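PDB 3UW2: Phosphoglucomutase/phosphomannomutase family protein from Burkholderia thailandensis, which probably acts as an intramolecular phosphotransferase that moves a phosphate group within hexose phosphates, as a magnesium-dependent member of the phosphohexose mutase family. Local coordinates for residues L112-G116 with G117-V121; V425-I428 with D429-V433. All blocks are in the same frame, centred on the assembly; numbering follows the deposited sequence.

Overall arrangement
Both interactions are local beta hairpins, each made of two antiparallel strands joined by a turn, but they lie on opposite sides of the chain's centre, their own centres about 46 Å apart. Interaction 1 belongs to alpha/beta/alpha domain I and forms a small two-stranded sheet of its own; interaction 2 lies at the edge of the five-stranded antiparallel sheet of the C-terminal domain. Each is partly buried. In 112-121 a tight turn is closed by a direct backbone bond, and one leucine packs on the stem of an arginine; in 425-433 the wider turn holds water, and the contacts beside it are mostly valine, leucine and threonine methyls. Neither hairpin is near the zinc site.

Interaction 1 of 2, residues L112-G116 with G117-V121; sequences LALSG and GERRV. With EDO (1,2-ethanediol), chain E.
Leu114 and Gly117 close a tight turn through a bond that misses the carbonyl lone pairs: Gly117 N lies 2.8 Å from Leu114 O but stands well above the carbonyl plane, 56° out of it. This is the closing bond of a type I beta turn running from Leu114 to Gly117, with Ser115 and Gly116 at its corners. Gly117 suits the exit because its positive phi of 112° would jam a side chain against the carbonyl oxygen of Gly116.

Beyond the turn, Leu112 and Arg119 form an antiparallel hydrogen-bonded pair. Leu112 N donates to Arg119 O at 2.9 Å, and Arg119 N returns a bond to Leu112 O that lies in the carbonyl plane. The same Leu112 O also receives a CA-H contact from Glu118 CA at 3.2 Å.

Leu112, Leu114 and Arg119 direct their side chains to one face of this ribbon. Leu114 lays its CD1 methyl against Arg119 CB at 3.9 Å and close to CD, crossing the aliphatic stem at a slant. With CG anti to the backbone N (chi1 180°) and the chain extended as far as NE, Arg119 offers methylenes to the leucine while carrying its guanidinium clear of it, to salt bridges with Asp92 and Asp63. Leu112 CD1 reaches Val121 CG2 at 4.3 Å, and Val121 in turn packs on Ala64 and Val66 of strand 64-69; branched apolar residues fit this covered side.

Arg120 leads elsewhere. Bent at chi2, it brings NE within 2.8 Å of O1 of a 1,2-ethanediol, probably from the crystallisation liquor, in a weak bond, while NH1 binds Ala108 O. Altogether this is a short, weakly bonded beta hairpin reversed by a type I turn, following helix 101-107 and preceding strand 124-127 in domain I.

Interaction 2 of 2, residues V425-I428 with D429-V433; sequences VVTI and DGLRV
Val426 and Arg432 form an antiparallel hydrogen-bonded pair, with Val426 N 2.6 Å from Arg432 O and Arg432 N 2.8 Å from Val426 O. Further round the turn water joins the arms: one molecule donates to Val426 O and accepts from Asp429 N, while another donates to both Thr427 O and Gly430 O. Gly430 suits its place because its phi is positive (66°).

Leu431 CD2 lies against two methyls of the other arm, Thr427 CG2 at 3.7 Å and Val425 CG1 at 3.8 Å. The threonine runs alongside the leucine, whereas the valine crosses it at an angle. Val425 also meets Val433, CG2 to CG2 at 4.0 Å; beta-branched residues suit such strands. Val426 and Arg432 come together at their CB atoms, and the extended arginine chain carries its guanidinium beyond the valine, where NH1 hydrogen-bonds to Val306 O and Cys308 O, NE forms a salt bridge with Glu434, and the group meets Phe439 in a cation-pi contact. Asp429 OD2 takes a hydrogen bond from Thr328 N, and OD1 forms a salt bridge with Arg443.

Helix 408-415 packs on Thr427 and Leu431, and strand 322-326 touches Val426, Ile428 and Arg432. Strand 424-426 is an edge strand of the five-stranded sheet, and 431-435 pairs on its far side with 438-444.

Interaction 1 of 2, residues L112-G116 with G117-V121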
loop_
_atom_site.group_PDB
_atom_site.type_symbol
_atom_site.label_atom_id
_atom_site.label_comp_id
_atom_site.label_asym_id
_atom_site.label_seq_id
_atom_site.Cartn_x
_atom_site.Cartn_y
_atom_site.Cartn_z
ATOM N N LEU A 112 0.911 6.971 -23.635
ATOM C CA LEU A 112 0.651 5.586 -24.012
ATOM C C LEU A 112 0.717 5.566 -25.491
ATOM O O LEU A 112 0.022 6.363 -26.132
ATOM C CB LEU A 112 -0.771 5.183 -23.609
ATOM C CG LEU A 112 -0.923 5.222 -22.091
ATOM C CD1 LEU A 112 -2.359 4.990 -21.633
ATOM C CD2 LEU A 112 0.025 4.200 -21.466
ATOM N N ALA A 113 1.475 4.623 -26.040
ATOM C CA ALA A 113 1.672 4.562 -27.512
ATOM C C ALA A 113 0.545 3.756 -28.134
ATOM O O ALA A 113 0.786 2.686 -28.671
ATOM C CB ALA A 113 3.019 3.948 -27.836
ATOM N N LEU A 114 -0.680 4.263 -28.014
ATOM C CA LEU A 114 -1.878 3.648 -28.596
ATOM C C LEU A 114 -1.889 3.626 -30.151
ATOM O O LEU A 114 -1.201 4.404 -30.783
ATOM C CB LEU A 114 -3.124 4.362 -28.080
ATOM C CG LEU A 114 -3.324 4.445 -26.564
ATOM C CD1 LEU A 114 -4.641 5.138 -26.306
ATOM C CD2 LEU A 114 -3.199 3.100 -25.805
ATOM N N SER A 115 -2.680 2.736 -30.757
ATOM C CA SER A 115 -2.581 2.510 -32.195
ATOM C C SER A 115 -3.098 3.714 -32.972
ATOM O O SER A 115 -2.658 3.973 -34.087
ATOM C CB SER A 115 -3.284 1.211 -32.594
ATOM O OG SER A 115 -4.687 1.399 -32.655
ATOM N N GLY A 116 -4.002 4.475 -32.364
ATOM C CA GLY A 116 -4.416 5.751 -32.948
ATOM C C GLY A 116 -3.520 6.947 -32.610
ATOM O O GLY A 116 -3.903 8.098 -32.843
ATOM N N GLY A 117 -2.338 6.688 -32.045
ATOM C CA GLY A 117 -1.430 7.759 -31.634
ATOM C C GLY A 117 -1.254 7.899 -30.129
ATOM O O GLY A 117 -2.056 7.391 -29.334
ATOM N N GLU A 118 -0.173 8.555 -29.730
ATOM C CA GLU A 118 0.106 8.741 -28.311
ATOM C C GLU A 118 -1.129 9.301 -27.578
ATOM O O GLU A 118 -1.869 10.087 -28.142
ATOM C CB GLU A 118 1.225 9.745 -28.195
ATOM C CG GLU A 118 1.771 9.813 -26.777
ATOM C CD GLU A 118 3.089 10.553 -26.778
ATOM O OE1 GLU A 118 4.108 9.905 -27.082
ATOM O OE2 GLU A 118 3.085 11.767 -26.499
ATOM N N ARG A 119 -1.361 8.919 -26.328
ATOM C CA ARG A 119 -2.421 9.566 -25.599
ATOM C C ARG A 119 -2.083 9.479 -24.111
ATOM O O ARG A 119 -1.515 8.486 -23.629
ATOM C CB ARG A 119 -3.789 8.909 -25.917
ATOM C CG ARG A 119 -4.995 9.500 -25.195
ATOM C CD ARG A 119 -6.320 8.829 -25.642
ATOM N NE ARG A 119 -7.507 9.517 -25.090
ATOM C CZ ARG A 119 -8.789 9.229 -25.375
ATOM N NH1 ARG A 119 -9.114 8.250 -26.211
ATOM N NH2 ARG A 119 -9.771 9.924 -24.815
ATOM N N ARG A 120 -2.389 10.552 -23.419
ATOM C CA ARG A 120 -2.141 10.612 -22.009
ATOM C C ARG A 120 -3.481 10.395 -21.289
ATOM O O ARG A 120 -4.469 11.098 -21.602
ATOM C CB ARG A 120 -1.506 11.984 -21.724
ATOM C CG ARG A 120 -1.027 12.193 -20.293
ATOM C CD ARG A 120 0.126 11.301 -19.808
ATOM N NE ARG A 120 0.427 11.747 -18.441
ATOM C CZ ARG A 120 -0.195 11.288 -17.351
ATOM N NH1 ARG A 120 -1.083 10.311 -17.467
ATOM N NH2 ARG A 120 0.093 11.798 -16.145
ATOM N N VAL A 121 -3.559 9.432 -20.357
ATOM C CA VAL A 121 -4.846 9.147 -19.698
ATOM C C VAL A 121 -4.629 9.130 -18.193
ATOM O O VAL A 121 -4.019 8.201 -17.686
ATOM C CB VAL A 121 -5.443 7.781 -20.158
ATOM C CG1 VAL A 121 -6.778 7.468 -19.462
ATOM C CG2 VAL A 121 -5.665 7.693 -21.679
HETATM C C1 EDO E . 3.245 14.330 -19.314
HETATM O O1 EDO E . 2.094 13.567 -19.674
HETATM C C2 EDO E . 2.914 14.998 -17.995
HETATM O O2 EDO E . 2.645 14.023 -16.979
#

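Interaction 2 of 2, residues V425-I428 with D429-V433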
loop_
_atom_site.group_PDB
_atom_site.type_symbol
_atom_site.label_atom_id
_atom_site.label_comp_id
_atom_site.label_asym_id
_atom_site.label_seq_id
_atom_site.Cartn_x
_atom_site.Cartn_y
_atom_site.Cartn_z
ATOM N N VAL A 425 2.032 14.500 23.636
ATOM C CA VAL A 425 0.944 13.702 23.134
ATOM C C VAL A 425 0.718 14.258 21.747
ATOM O O VAL A 425 0.329 15.437 21.575
ATOM C CB VAL A 425 -0.340 13.837 23.952
ATOM C CG1 VAL A 425 -1.494 13.140 23.227
ATOM C CG2 VAL A 425 -0.142 13.221 25.343
ATOM N N VAL A 426 0.990 13.442 20.744
ATOM C CA VAL A 426 0.774 13.891 19.364
ATOM C C VAL A 426 -0.652 13.519 18.864
ATOM O O VAL A 426 -1.065 12.358 19.021
ATOM C CB VAL A 426 1.810 13.243 18.467
ATOM C CG1 VAL A 426 1.582 13.686 17.022
ATOM C CG2 VAL A 426 3.221 13.603 18.903
ATOM N N THR A 427 -1.380 14.470 18.221
ATOM C CA THR A 427 -2.828 14.291 17.891
ATOM C C THR A 427 -3.148 14.400 16.380
ATOM O O THR A 427 -4.293 14.691 16.014
ATOM C CB THR A 427 -3.766 15.290 18.656
ATOM O OG1 THR A 427 -3.314 16.641 18.446
ATOM C CG2 THR A 427 -3.795 15.023 20.150
ATOM N N ILE A 428 -2.209 14.147 15.484
ATOM C CA ILE A 428 -2.605 14.265 14.048
ATOM C C ILE A 428 -3.522 13.100 13.639
ATOM O O ILE A 428 -4.168 13.166 12.617
ATOM C CB ILE A 428 -1.478 14.169 12.998
ATOM C CG1 ILE A 428 -0.295 13.418 13.526
ATOM C CG2 ILE A 428 -1.196 15.510 12.296
ATOM C CD1 ILE A 428 0.613 13.093 12.371
ATOM N N ASP A 429 -3.479 11.998 14.391
ATOM C CA ASP A 429 -4.200 10.773 14.033
ATOM C C ASP A 429 -4.270 9.975 15.325
ATOM O O ASP A 429 -3.278 9.358 15.667
ATOM C CB ASP A 429 -3.357 9.979 13.029
ATOM C CG ASP A 429 -4.122 8.830 12.356
ATOM O OD1 ASP A 429 -5.164 8.401 12.886
ATOM O OD2 ASP A 429 -3.677 8.378 11.264
ATOM N N GLY A 430 -5.403 9.998 16.026
ATOM C CA GLY A 430 -5.486 9.323 17.358
ATOM C C GLY A 430 -4.586 9.989 18.385
ATOM O O GLY A 430 -4.352 11.189 18.333
ATOM N N LEU A 431 -4.106 9.233 19.366
ATOM C CA LEU A 431 -3.232 9.788 20.373
ATOM C C LEU A 431 -1.933 9.024 20.229
ATOM O O LEU A 431 -1.895 7.849 20.594
ATOM C CB LEU A 431 -3.801 9.555 21.802
ATOM C CG LEU A 431 -5.008 10.395 22.218
ATOM C CD1 LEU A 431 -5.322 10.301 23.702
ATOM C CD2 LEU A 431 -4.806 11.855 21.830
ATOM N N ARG A 432 -0.882 9.664 19.691
ATOM C CA ARG A 432 0.441 9.079 19.738
ATOM C C ARG A 432 1.176 9.690 20.937
ATOM O O ARG A 432 1.525 10.882 20.937
ATOM C CB ARG A 432 1.198 9.316 18.415
ATOM C CG ARG A 432 2.651 8.875 18.603
ATOM C CD ARG A 432 3.315 8.646 17.277
ATOM N NE ARG A 432 4.756 8.508 17.392
ATOM C CZ ARG A 432 5.433 7.576 16.762
ATOM N NH1 ARG A 432 4.796 6.719 15.967
ATOM N NH2 ARG A 432 6.760 7.517 16.885
ATOM N N VAL A 433 1.349 8.917 22.004
ATOM C CA VAL A 433 2.040 9.412 23.128
ATOM C C VAL A 433 3.545 9.071 23.086
ATOM O O VAL A 433 3.932 7.900 23.037
ATOM C CB VAL A 433 1.380 8.896 24.437
ATOM C CG1 VAL A 433 2.082 9.476 25.659
ATOM C CG2 VAL A 433 -0.114 9.275 24.436
HETATM O O HOH W 1 -1.415 11.222 16.588
HETATM O O HOH W 2 -6.324 13.100 17.769
#